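Adenosine kinase, putative (Trypanosoma brucei, PDB 3OTX) probably phosphorylates adenosine to AMP with ATP in purine salvage, as a PfkB-family kinase, and here binds the inhibitor AP5A. Local coordinates at residues L34-L42 and C128-D139; A113-A124 and D139-H150. The protein carries 1 engineered substitution. All blocks are in the same frame, centred on the assembly; numbering follows the deposited sequence.

Contact 1: L34-L42 and C128-D139. With AP5 (bis(adenosine)-5'-pentaphosphate), chain C.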
loop_
_atom_site.group_PDB
_atom_site.type_symbol
_atom_site.label_atom_id
_atom_site.label_comp_id
_atom_site.label_asym_id
_atom_site.label_seq_id
_atom_site.Cartn_x
_atom_site.Cartn_y
_atom_site.Cartn_z
ATOM N N LEU A 34 18.217 -7.740 -10.969
ATOM C CA LEU A 34 17.441 -7.230 -9.840
ATOM C C LEU A 34 18.317 -6.801 -8.676
ATOM O O LEU A 34 19.358 -7.412 -8.417
ATOM C CB LEU A 34 16.437 -8.278 -9.332
ATOM C CG LEU A 34 15.493 -8.917 -10.360
ATOM C CD1 LEU A 34 14.704 -10.065 -9.713
ATOM C CD2 LEU A 34 14.544 -7.882 -10.964
ATOM N N GLU A 35 17.857 -5.759 -7.992
ATOM C CA GLU A 35 18.542 -5.238 -6.821
ATOM C C GLU A 35 17.833 -5.802 -5.584
ATOM O O GLU A 35 16.626 -5.586 -5.362
ATOM C CB GLU A 35 18.511 -3.696 -6.810
ATOM C CG GLU A 35 19.700 -3.078 -6.057
ATOM C CD GLU A 35 19.427 -1.668 -5.535
ATOM O OE1 GLU A 35 18.539 -0.967 -6.074
ATOM O OE2 GLU A 35 20.113 -1.261 -4.575
ATOM N N ARG A 36 18.591 -6.533 -4.776
ATOM C CA ARG A 36 18.016 -7.182 -3.592
ATOM C C ARG A 36 17.193 -6.244 -2.724
ATOM O O ARG A 36 17.640 -5.149 -2.381
ATOM C CB ARG A 36 19.129 -7.837 -2.766
ATOM C CG ARG A 36 18.629 -8.647 -1.579
ATOM C CD ARG A 36 19.782 -8.980 -0.632
ATOM N NE ARG A 36 20.734 -9.906 -1.223
ATOM C CZ ARG A 36 20.809 -11.193 -0.915
ATOM N NH1 ARG A 36 20.002 -11.713 0.004
ATOM N NH2 ARG A 36 21.704 -11.954 -1.518
ATOM N N GLY A 37 15.983 -6.671 -2.383
ATOM C CA GLY A 37 15.113 -5.923 -1.460
ATOM C C GLY A 37 14.331 -4.758 -2.038
ATOM O O GLY A 37 13.688 -4.008 -1.294
ATOM N N THR A 38 14.356 -4.622 -3.361
ATOM C CA THR A 38 13.656 -3.557 -4.069
ATOM C C THR A 38 12.417 -4.078 -4.794
ATOM O O THR A 38 12.302 -5.299 -5.022
ATOM C CB THR A 38 14.555 -2.851 -5.094
ATOM O OG1 THR A 38 14.889 -3.748 -6.167
ATOM C CG2 THR A 38 15.816 -2.341 -4.421
ATOM N N ALA A 39 11.513 -3.161 -5.141
ATOM C CA ALA A 39 10.367 -3.444 -6.015
ATOM C C ALA A 39 10.584 -2.708 -7.328
ATOM O O ALA A 39 11.090 -1.597 -7.328
ATOM C CB ALA A 39 9.071 -2.973 -5.382
ATOM N N ILE A 40 10.218 -3.346 -8.436
ATOM C CA ILE A 40 10.238 -2.715 -9.765
ATOM C C ILE A 40 8.984 -3.141 -10.522
ATOM O O ILE A 40 8.247 -4.031 -10.071
ATOM C CB ILE A 40 11.459 -3.138 -10.581
ATOM C CG1 ILE A 40 11.482 -4.670 -10.835
ATOM C CG2 ILE A 40 12.776 -2.648 -9.934
ATOM C CD1 ILE A 40 12.472 -5.068 -12.007
ATOM N N LEU A 41 8.708 -2.459 -11.636
ATOM C CA LEU A 41 7.783 -2.965 -12.634
ATOM C C LEU A 41 8.518 -3.893 -13.586
ATOM O O LEU A 41 9.668 -3.640 -13.976
ATOM C CB LEU A 41 7.169 -1.802 -13.432
ATOM C CG LEU A 41 6.458 -0.784 -12.520
ATOM C CD1 LEU A 41 5.933 0.349 -13.378
ATOM C CD2 LEU A 41 5.333 -1.410 -11.732
ATOM N N LEU A 42 7.843 -4.978 -13.973
ATOM C CA LEU A 42 8.415 -5.891 -14.948
ATOM C C LEU A 42 8.834 -5.132 -16.201
ATOM O O LEU A 42 8.064 -4.319 -16.727
ATOM C CB LEU A 42 7.387 -6.946 -15.326
ATOM C CG LEU A 42 7.836 -7.920 -16.408
ATOM C CD1 LEU A 42 8.778 -8.913 -15.780
ATOM C CD2 LEU A 42 6.595 -8.633 -16.947
ATOM N N CYS A 128 10.498 -12.541 -4.843
ATOM C CA CYS A 128 11.725 -13.341 -4.841
ATOM C C CYS A 128 12.395 -13.189 -3.471
ATOM O O CYS A 128 12.817 -12.092 -3.104
ATOM C CB CYS A 128 12.663 -12.906 -5.974
ATOM S SG CYS A 128 11.853 -12.734 -7.568
ATOM N N ILE A 129 12.438 -14.286 -2.709
ATOM C CA ILE A 129 12.850 -14.240 -1.305
ATOM C C ILE A 129 14.290 -14.751 -1.237
ATOM O O ILE A 129 14.604 -15.844 -1.684
ATOM C CB ILE A 129 11.919 -15.108 -0.391
ATOM C CG1 ILE A 129 10.460 -14.663 -0.516
ATOM C CG2 ILE A 129 12.368 -15.040 1.071
ATOM C CD1 ILE A 129 9.458 -15.600 0.173
ATOM N N THR A 130 15.157 -13.904 -0.707
ATOM C CA THR A 130 16.553 -14.269 -0.485
ATOM C C THR A 130 16.797 -13.948 0.973
ATOM O O THR A 130 17.026 -12.788 1.346
ATOM C CB THR A 130 17.507 -13.460 -1.384
ATOM O OG1 THR A 130 17.270 -12.061 -1.188
ATOM C CG2 THR A 130 17.292 -13.811 -2.846
ATOM N N GLY A 131 16.674 -14.985 1.797
ATOM C CA GLY A 131 16.896 -14.874 3.228
ATOM C C GLY A 131 15.854 -14.000 3.862
ATOM O O GLY A 131 14.668 -14.321 3.847
ATOM N N LYS A 132 16.306 -12.872 4.388
ATOM C CA LYS A 132 15.455 -11.971 5.148
ATOM C C LYS A 132 14.796 -10.950 4.224
ATOM O O LYS A 132 13.860 -10.252 4.618
ATOM C CB LYS A 132 16.287 -11.282 6.234
ATOM C CG LYS A 132 17.469 -12.133 6.681
ATOM C CD LYS A 132 17.883 -11.918 8.127
ATOM C CE LYS A 132 18.946 -12.944 8.505
ATOM N NZ LYS A 132 19.449 -12.791 9.892
ATOM N N GLU A 133 15.277 -10.894 2.980
ATOM C CA GLU A 133 14.835 -9.872 2.022
ATOM C C GLU A 133 13.972 -10.419 0.887
ATOM O O GLU A 133 14.115 -11.571 0.473
ATOM C CB GLU A 133 16.035 -9.105 1.463
ATOM C CG GLU A 133 16.813 -8.361 2.535
ATOM C CD GLU A 133 18.069 -7.720 2.003
ATOM O OE1 GLU A 133 17.958 -6.709 1.274
ATOM O OE2 GLU A 133 19.171 -8.226 2.319
ATOM N N ARG A 134 13.089 -9.556 0.401
ATOM C CA ARG A 134 12.164 -9.873 -0.679
ATOM C C ARG A 134 12.368 -8.850 -1.800
ATOM O O ARG A 134 12.402 -7.643 -1.538
ATOM C CB ARG A 134 10.721 -9.828 -0.158
ATOM C CG ARG A 134 10.385 -10.898 0.902
ATOM C CD ARG A 134 9.469 -10.360 2.012
ATOM N NE ARG A 134 8.654 -9.226 1.580
ATOM C CZ ARG A 134 7.436 -9.327 1.059
ATOM N NH1 ARG A 134 6.861 -10.517 0.905
ATOM N NH2 ARG A 134 6.793 -8.236 0.701
ATOM N N THR A 135 12.500 -9.329 -3.032
ATOM C CA THR A 135 12.687 -8.477 -4.207
ATOM C C THR A 135 11.462 -8.695 -5.109
ATOM O O THR A 135 11.146 -9.849 -5.450
ATOM C CB THR A 135 13.960 -8.869 -4.932
ATOM O OG1 THR A 135 15.065 -8.809 -4.013
ATOM C CG2 THR A 135 14.230 -7.952 -6.125
ATOM N N LEU A 136 10.761 -7.606 -5.423
ATOM C CA LEU A 136 9.419 -7.703 -6.022
ATOM C C LEU A 136 9.447 -7.211 -7.453
ATOM O O LEU A 136 10.003 -6.153 -7.739
ATOM C CB LEU A 136 8.375 -6.913 -5.219
ATOM C CG LEU A 136 8.464 -7.008 -3.697
ATOM C CD1 LEU A 136 7.452 -6.048 -3.026
ATOM C CD2 LEU A 136 8.234 -8.466 -3.289
ATOM N N VAL A 137 8.866 -7.996 -8.357
ATOM C CA VAL A 137 8.760 -7.615 -9.775
ATOM C C VAL A 137 7.290 -7.662 -10.184
ATOM O O VAL A 137 6.720 -8.728 -10.314
ATOM C CB VAL A 137 9.581 -8.558 -10.627
ATOM C CG1 VAL A 137 9.504 -8.161 -12.124
ATOM C CG2 VAL A 137 11.059 -8.535 -10.177
ATOM N N ALA A 138 6.674 -6.499 -10.375
ATOM C CA ALA A 138 5.209 -6.426 -10.577
ATOM C C ALA A 138 4.876 -6.341 -12.062
ATOM O O ALA A 138 5.357 -5.423 -12.758
ATOM C CB ALA A 138 4.639 -5.196 -9.845
ATOM N N ASP A 139 4.065 -7.289 -12.545
ATOM C CA ASP A 139 3.529 -7.290 -13.903
ATOM C C ASP A 139 2.068 -6.938 -13.796
ATOM O O ASP A 139 1.226 -7.794 -13.479
ATOM C CB ASP A 139 3.753 -8.672 -14.506
ATOM C CG ASP A 139 3.160 -8.819 -15.887
ATOM O OD1 ASP A 139 2.685 -7.815 -16.451
ATOM O OD2 ASP A 139 3.183 -9.946 -16.408
HETATM P PA AP5 C . 8.975 -1.299 8.016
HETATM O O1A AP5 C . 10.154 -2.250 7.837
HETATM O O2A AP5 C . 9.374 0.143 8.253
HETATM O O3A AP5 C . 7.965 -1.290 6.762
HETATM P PB AP5 C . 8.359 -1.390 5.200
HETATM O O1B AP5 C . 9.794 -1.046 4.943
HETATM O O2B AP5 C . 7.322 -0.623 4.455
HETATM O O3B AP5 C . 8.142 -2.955 5.003
HETATM P PG AP5 C . 8.647 -3.998 3.912
HETATM O O1G AP5 C . 8.640 -5.344 4.568
HETATM O O2G AP5 C . 10.039 -3.738 3.379
HETATM O O3G AP5 C . 7.479 -3.901 2.895
HETATM P PD AP5 C . 7.247 -4.663 1.487
HETATM O O1D AP5 C . 8.361 -5.624 1.114
HETATM O O2D AP5 C . 6.877 -3.578 0.515
HETATM O O3D AP5 C . 5.983 -5.587 1.858
HETATM P PE AP5 C . 4.432 -5.148 1.782
HETATM O O1E AP5 C . 4.284 -3.733 2.266
HETATM O O2E AP5 C . 3.580 -6.222 2.454
HETATM O O5F AP5 C . 8.046 -1.902 9.176
HETATM C C5F AP5 C . 6.769 -1.330 9.461
HETATM C C4F AP5 C . 6.385 -1.677 10.879
HETATM O O4F AP5 C . 6.448 -3.098 11.070
HETATM C C3F AP5 C . 7.337 -1.144 11.947
HETATM O O3F AP5 C . 6.959 0.161 12.312
HETATM C C2F AP5 C . 7.229 -2.161 13.046
HETATM O O2F AP5 C . 6.079 -1.913 13.815
HETATM C C1F AP5 C . 6.997 -3.464 12.275
HETATM N N9A AP5 C . 8.253 -4.213 11.981
HETATM C C8A AP5 C . 8.867 -4.360 10.734
HETATM N N7A AP5 C . 9.973 -5.136 10.907
HETATM C C5A AP5 C . 10.057 -5.489 12.212
HETATM C C6A AP5 C . 10.927 -6.282 12.928
HETATM N N6A AP5 C . 11.898 -6.979 12.333
HETATM N N1A AP5 C . 10.713 -6.453 14.274
HETATM C C2A AP5 C . 9.636 -5.873 14.926
HETATM N N3A AP5 C . 8.766 -5.092 14.195
HETATM C C4A AP5 C . 8.956 -4.923 12.872
HETATM O O5J AP5 C . 4.121 -5.137 0.188
HETATM C C5J AP5 C . 4.238 -6.337 -0.558
HETATM C C4J AP5 C . 3.181 -6.222 -1.644
HETATM O O4J AP5 C . 3.568 -5.248 -2.627
HETATM C C3J AP5 C . 3.007 -7.499 -2.472
HETATM O O3J AP5 C . 1.795 -8.126 -2.051
HETATM C C2J AP5 C . 2.971 -7.018 -3.932
HETATM O O2J AP5 C . 1.899 -7.570 -4.688
HETATM C C1J AP5 C . 2.798 -5.528 -3.768
HETATM N N9B AP5 C . 3.264 -4.750 -4.925
HETATM C C8B AP5 C . 4.534 -4.772 -5.433
HETATM N N7B AP5 C . 4.540 -3.956 -6.519
HETATM C C5B AP5 C . 3.288 -3.424 -6.685
HETATM C C6B AP5 C . 2.747 -2.531 -7.618
HETATM N N6B AP5 C . 3.424 -2.051 -8.674
HETATM N N1B AP5 C . 1.415 -2.253 -7.479
HETATM C C2B AP5 C . 0.630 -2.703 -6.443
HETATM N N3B AP5 C . 1.152 -3.617 -5.551
HETATM C C4B AP5 C . 2.477 -3.930 -5.668
HETATM O O HOH W 1 12.979 -5.630 -7.908
#
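Ala39, Ile40 and Leu41 pair in parallel with Leu136, Val137 and Ala138, the edge strand 39-41 running beside strand 133-141. Four backbone bonds join them, the straightest from Leu42 N to Ala138 O at 2.8 Å (175°). Ahead of the strand, Gly37 N reaches the hydroxyl Thr135 OG1 at 2.8 Å, which chi1 of -55° puts on the Gly37 side; Thr135 CG2 lies 3.5 Å from both Glu35 O and Thr38 O. Gly37 has the positive phi that a type II turn needs here. On the face carrying Ile40 and Val137, the methyls of Val137 meet different partners: CG2 lies 3.6 Å from Leu34 CD2, and CG1 lies 3.8 Å from Leu42 CD1. Helix 49-54 backs this side through Ile49. On the other face the small Ala138 CB admits the adenine to 3.6 Å at AP5 N7B, while Leu41 CD2 approaches the amino nitrogen N6B. In one of two modelled conformers, Arg134 NH2 donates (172°) to AP5 O1D at 3.1 Å, with NH1 held by the Met296 carbonyl. The chemistry implies a sheet apolar on both faces, one packed on a helix, the other against adenine, where Arg134, in that conformer, probably offsets phosphate charge.

Contact 2: A113-A124 and D139-H150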
loop_
_atom_site.group_PDB
_atom_site.type_symbol
_atom_site.label_atom_id
_atom_site.label_comp_id
_atom_site.label_asym_id
_atom_site.label_seq_id
_atom_site.Cartn_x
_atom_site.Cartn_y
_atom_site.Cartn_z
ATOM N N ALA A 113 -15.225 -3.271 -5.786
ATOM C CA ALA A 113 -15.783 -2.502 -6.884
ATOM C C ALA A 113 -14.786 -2.485 -8.043
ATOM O O ALA A 113 -14.305 -1.428 -8.480
ATOM C CB ALA A 113 -16.135 -1.089 -6.409
ATOM N N VAL A 114 -14.458 -3.689 -8.531
ATOM C CA VAL A 114 -13.397 -3.858 -9.553
ATOM C C VAL A 114 -13.944 -3.844 -10.962
ATOM O O VAL A 114 -15.123 -4.195 -11.199
ATOM C CB VAL A 114 -12.575 -5.178 -9.303
ATOM C CG1 VAL A 114 -11.788 -5.049 -7.977
ATOM C CG2 VAL A 114 -13.500 -6.410 -9.300
ATOM N N GLU A 115 -13.094 -3.360 -11.855
ATOM C CA GLU A 115 -13.338 -3.404 -13.278
ATOM C C GLU A 115 -12.891 -4.749 -13.803
ATOM O O GLU A 115 -11.936 -5.285 -13.277
ATOM C CB GLU A 115 -12.519 -2.296 -13.952
ATOM C CG GLU A 115 -12.800 -2.153 -15.453
ATOM C CD GLU A 115 -12.197 -0.916 -16.060
ATOM O OE1 GLU A 115 -11.320 -0.299 -15.424
ATOM O OE2 GLU A 115 -12.581 -0.584 -17.227
ATOM N N HIS A 116 -13.546 -5.260 -14.842
ATOM C CA HIS A 116 -13.027 -6.416 -15.565
ATOM C C HIS A 116 -12.642 -5.977 -16.943
ATOM O O HIS A 116 -13.367 -5.202 -17.591
ATOM C CB HIS A 116 -14.050 -7.545 -15.706
ATOM C CG HIS A 116 -14.463 -8.139 -14.400
ATOM N ND1 HIS A 116 -14.012 -9.365 -13.956
ATOM C CD2 HIS A 116 -15.254 -7.651 -13.424
ATOM C CE1 HIS A 116 -14.534 -9.616 -12.767
ATOM N NE2 HIS A 116 -15.293 -8.595 -12.423
ATOM N N THR A 117 -11.485 -6.449 -17.387
ATOM C CA THR A 117 -11.015 -6.170 -18.745
ATOM C C THR A 117 -10.687 -7.485 -19.455
ATOM O O THR A 117 -10.408 -8.513 -18.804
ATOM C CB THR A 117 -9.771 -5.217 -18.744
ATOM O OG1 THR A 117 -9.375 -4.925 -20.095
ATOM C CG2 THR A 117 -8.569 -5.841 -18.044
ATOM N N THR A 118 -10.725 -7.459 -20.789
ATOM C CA THR A 118 -10.251 -8.587 -21.565
ATOM C C THR A 118 -8.907 -8.258 -22.239
ATOM O O THR A 118 -8.378 -9.048 -23.041
ATOM C CB THR A 118 -11.314 -8.992 -22.608
ATOM O OG1 THR A 118 -11.494 -7.913 -23.534
ATOM C CG2 THR A 118 -12.670 -9.319 -21.910
ATOM N N LYS A 119 -8.347 -7.101 -21.907
ATOM C CA LYS A 119 -7.150 -6.608 -22.603
ATOM C C LYS A 119 -5.826 -7.216 -22.148
ATOM O O LYS A 119 -4.818 -7.150 -22.871
ATOM C CB LYS A 119 -7.067 -5.090 -22.485
ATOM C CG LYS A 119 -8.190 -4.344 -23.198
ATOM C CD LYS A 119 -8.126 -2.865 -22.869
ATOM C CE LYS A 119 -9.154 -2.079 -23.673
ATOM N NZ LYS A 119 -9.470 -0.763 -23.033
ATOM N N ALA A 120 -5.812 -7.736 -20.922
ATOM C CA ALA A 120 -4.659 -8.406 -20.366
ATOM C C ALA A 120 -5.189 -9.259 -19.234
ATOM O O ALA A 120 -6.232 -8.943 -18.644
ATOM C CB ALA A 120 -3.633 -7.391 -19.809
ATOM N N GLY A 121 -4.438 -10.300 -18.907
ATOM C CA GLY A 121 -4.777 -11.174 -17.775
ATOM C C GLY A 121 -4.552 -10.422 -16.474
ATOM O O GLY A 121 -3.877 -9.402 -16.462
ATOM N N SER A 122 -5.132 -10.922 -15.381
ATOM C CA SER A 122 -4.927 -10.292 -14.082
ATOM C C SER A 122 -3.453 -10.218 -13.748
ATOM O O SER A 122 -2.665 -11.114 -14.115
ATOM C CB SER A 122 -5.702 -11.064 -13.008
ATOM O OG SER A 122 -7.070 -10.960 -13.280
ATOM N N GLY A 123 -3.101 -9.126 -13.062
ATOM C CA GLY A 123 -1.724 -8.867 -12.703
ATOM C C GLY A 123 -1.133 -9.853 -11.715
ATOM O O GLY A 123 -1.853 -10.541 -10.984
ATOM N N ALA A 124 0.200 -9.905 -11.695
ATOM C CA ALA A 124 0.910 -10.779 -10.776
ATOM C C ALA A 124 2.193 -10.089 -10.337
ATOM O O ALA A 124 2.722 -9.212 -11.050
ATOM C CB ALA A 124 1.240 -12.147 -11.454
ATOM N N ASP A 139 4.065 -7.289 -12.545
ATOM C CA ASP A 139 3.529 -7.290 -13.903
ATOM C C ASP A 139 2.068 -6.938 -13.796
ATOM O O ASP A 139 1.226 -7.794 -13.479
ATOM C CB ASP A 139 3.753 -8.672 -14.506
ATOM C CG ASP A 139 3.160 -8.819 -15.887
ATOM O OD1 ASP A 139 2.685 -7.815 -16.451
ATOM O OD2 ASP A 139 3.183 -9.946 -16.408
ATOM N N LEU A 140 1.746 -5.645 -13.950
ATOM C CA LEU A 140 0.393 -5.190 -13.656
ATOM C C LEU A 140 -0.721 -5.852 -14.473
ATOM O O LEU A 140 -1.833 -5.969 -13.966
ATOM C CB LEU A 140 0.256 -3.682 -13.778
ATOM C CG LEU A 140 1.090 -2.818 -12.817
ATOM C CD1 LEU A 140 0.593 -1.332 -12.752
ATOM C CD2 LEU A 140 1.224 -3.379 -11.452
ATOM N N GLY A 141 -0.442 -6.194 -15.732
ATOM C CA GLY A 141 -1.479 -6.812 -16.572
ATOM C C GLY A 141 -2.746 -5.963 -16.568
ATOM O O GLY A 141 -2.702 -4.737 -16.806
ATOM N N ALA A 142 -3.858 -6.616 -16.249
ATOM C CA ALA A 142 -5.151 -5.962 -16.217
ATOM C C ALA A 142 -5.145 -4.686 -15.362
ATOM O O ALA A 142 -5.893 -3.744 -15.650
ATOM C CB ALA A 142 -6.186 -6.938 -15.712
ATOM N N ALA A 143 -4.338 -4.643 -14.295
ATOM C CA ALA A 143 -4.395 -3.497 -13.386
ATOM C C ALA A 143 -4.031 -2.198 -14.106
ATOM O O ALA A 143 -4.511 -1.127 -13.755
ATOM C CB ALA A 143 -3.517 -3.719 -12.141
ATOM N N ASN A 144 -3.222 -2.302 -15.156
ATOM C CA ASN A 144 -2.795 -1.116 -15.883
ATOM C C ASN A 144 -3.871 -0.582 -16.818
ATOM O O ASN A 144 -3.697 0.475 -17.412
ATOM C CB ASN A 144 -1.557 -1.427 -16.706
ATOM C CG ASN A 144 -0.723 -0.215 -16.998
ATOM O OD1 ASN A 144 -0.238 -0.033 -18.123
ATOM N ND2 ASN A 144 -0.525 0.611 -16.005
ATOM N N HIS A 145 -4.963 -1.314 -16.958
ATOM C CA HIS A 145 -6.070 -0.926 -17.848
ATOM C C HIS A 145 -7.280 -0.345 -17.112
ATOM O O HIS A 145 -8.348 -0.154 -17.720
ATOM C CB HIS A 145 -6.497 -2.143 -18.676
ATOM C CG HIS A 145 -5.427 -2.621 -19.608
ATOM N ND1 HIS A 145 -5.327 -2.169 -20.907
ATOM C CD2 HIS A 145 -4.420 -3.510 -19.444
ATOM C CE1 HIS A 145 -4.296 -2.749 -21.497
ATOM N NE2 HIS A 145 -3.734 -3.574 -20.634
ATOM N N LEU A 146 -7.129 -0.047 -15.825
ATOM C CA LEU A 146 -8.206 0.613 -15.070
ATOM C C LEU A 146 -8.615 1.909 -15.817
ATOM O O LEU A 146 -7.774 2.751 -16.119
ATOM C CB LEU A 146 -7.756 0.887 -13.639
ATOM C CG LEU A 146 -8.770 1.607 -12.740
ATOM C CD1 LEU A 146 -10.011 0.789 -12.533
ATOM C CD2 LEU A 146 -8.112 1.904 -11.394
ATOM N N SER A 147 -9.899 1.990 -16.175
ATOM C CA SER A 147 -10.376 3.056 -17.073
ATOM C C SER A 147 -11.106 4.229 -16.392
ATOM O O SER A 147 -11.675 4.099 -15.293
ATOM C CB SER A 147 -11.294 2.435 -18.142
ATOM O OG SER A 147 -12.546 2.056 -17.583
ATOM N N SER A 148 -11.117 5.364 -17.096
ATOM C CA SER A 148 -11.881 6.488 -16.633
ATOM C C SER A 148 -13.357 6.140 -16.647
ATOM O O SER A 148 -14.089 6.584 -15.769
ATOM C CB SER A 148 -11.606 7.710 -17.508
ATOM O OG SER A 148 -10.228 8.039 -17.432
ATOM N N GLU A 149 -13.772 5.294 -17.600
ATOM C CA GLU A 149 -15.179 4.862 -17.638
ATOM C C GLU A 149 -15.523 4.167 -16.315
ATOM O O GLU A 149 -16.573 4.441 -15.680
ATOM C CB GLU A 149 -15.464 3.919 -18.816
ATOM C CG GLU A 149 -15.431 4.566 -20.210
ATOM C CD GLU A 149 -14.103 5.260 -20.572
ATOM O OE1 GLU A 149 -12.994 4.744 -20.264
ATOM O OE2 GLU A 149 -14.182 6.345 -21.186
ATOM N N HIS A 150 -14.638 3.287 -15.862
ATOM C CA HIS A 150 -14.914 2.612 -14.604
ATOM C C HIS A 150 -14.930 3.598 -13.436
ATOM O O HIS A 150 -15.755 3.498 -12.532
ATOM C CB HIS A 150 -13.876 1.505 -14.339
ATOM C CG HIS A 150 -14.192 0.687 -13.122
ATOM N ND1 HIS A 150 -15.271 -0.168 -13.063
ATOM C CD2 HIS A 150 -13.614 0.655 -11.889
ATOM C CE1 HIS A 150 -15.333 -0.717 -11.859
ATOM N NE2 HIS A 150 -14.344 -0.230 -11.126
HETATM O O HOH W 2 -10.519 -1.028 -18.960
HETATM O O HOH W 3 -6.793 0.055 -21.580
#
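The side chains of Glu115 and His150 lie antiparallel, carboxylate and imidazole planes 14° apart, at the close-packed end of the contact. Glu115 CB sits over the centre of the imidazole, 3.6 Å from its centroid, in a CH-pi contact. With CG anti to the backbone N (chi1 -174°), the extended chain carries the carboxylate to the start of helix 148-151. There OE1 takes Ser147 N at 2.8 Å through its syn lone pair, and OE2 accepts from Ser147 OG at 2.7 Å. That same hydroxyl, the N-cap, receives His150 N, a double role that suits serine. In the plane of its ring His150 donates NE2 to Ala113 O at 2.9 Å. Small residues allow close approach further along: Thr117 CG2 meets Ala142 CB at 3.5 Å, and Ala142 N bonds to Gly121 O. Gly123 and Gly141 lie where a side chain would strike opposing backbone.

Toward solvent the fit is looser. Lys119 CB lies over one face of His145, 3.9 Å from the ring centroid, and a water links Lys119 NZ to His145 ND1; another joins Glu115 OE2 to His145 O. Strand 111-116 lies between strands 86-89 and 91-92 in the ten-stranded sheet, with His150 packed on Val89, whereas Ala124 and Asp139 pair in the hairpin of strands 122-130 and 133-141, where Tyr97 of helix 96-108 touches Ala124.

Contacts 1 and 2 draw on the same hairpin, strands 122-130 and 133-141, and share Asp139, though their centres lie about 23 Å apart. Contact 1 works within the smaller five-stranded sheet, adding an edge strand by regular parallel bonding; the middle of its inner strand, 135-138, is buried and one face meets the inhibitor. Contact 2 lies where the hairpin leaves that lid and the chain returns to the large domain, so turns, a capped helix start and a carboxylate replace most of the regular pairing. Both are only partly buried. Regular backbone bonding and apolar packing dominate the first, a carboxylate-serine-histidine network the second, which reaches the ligand pocket through Leu140.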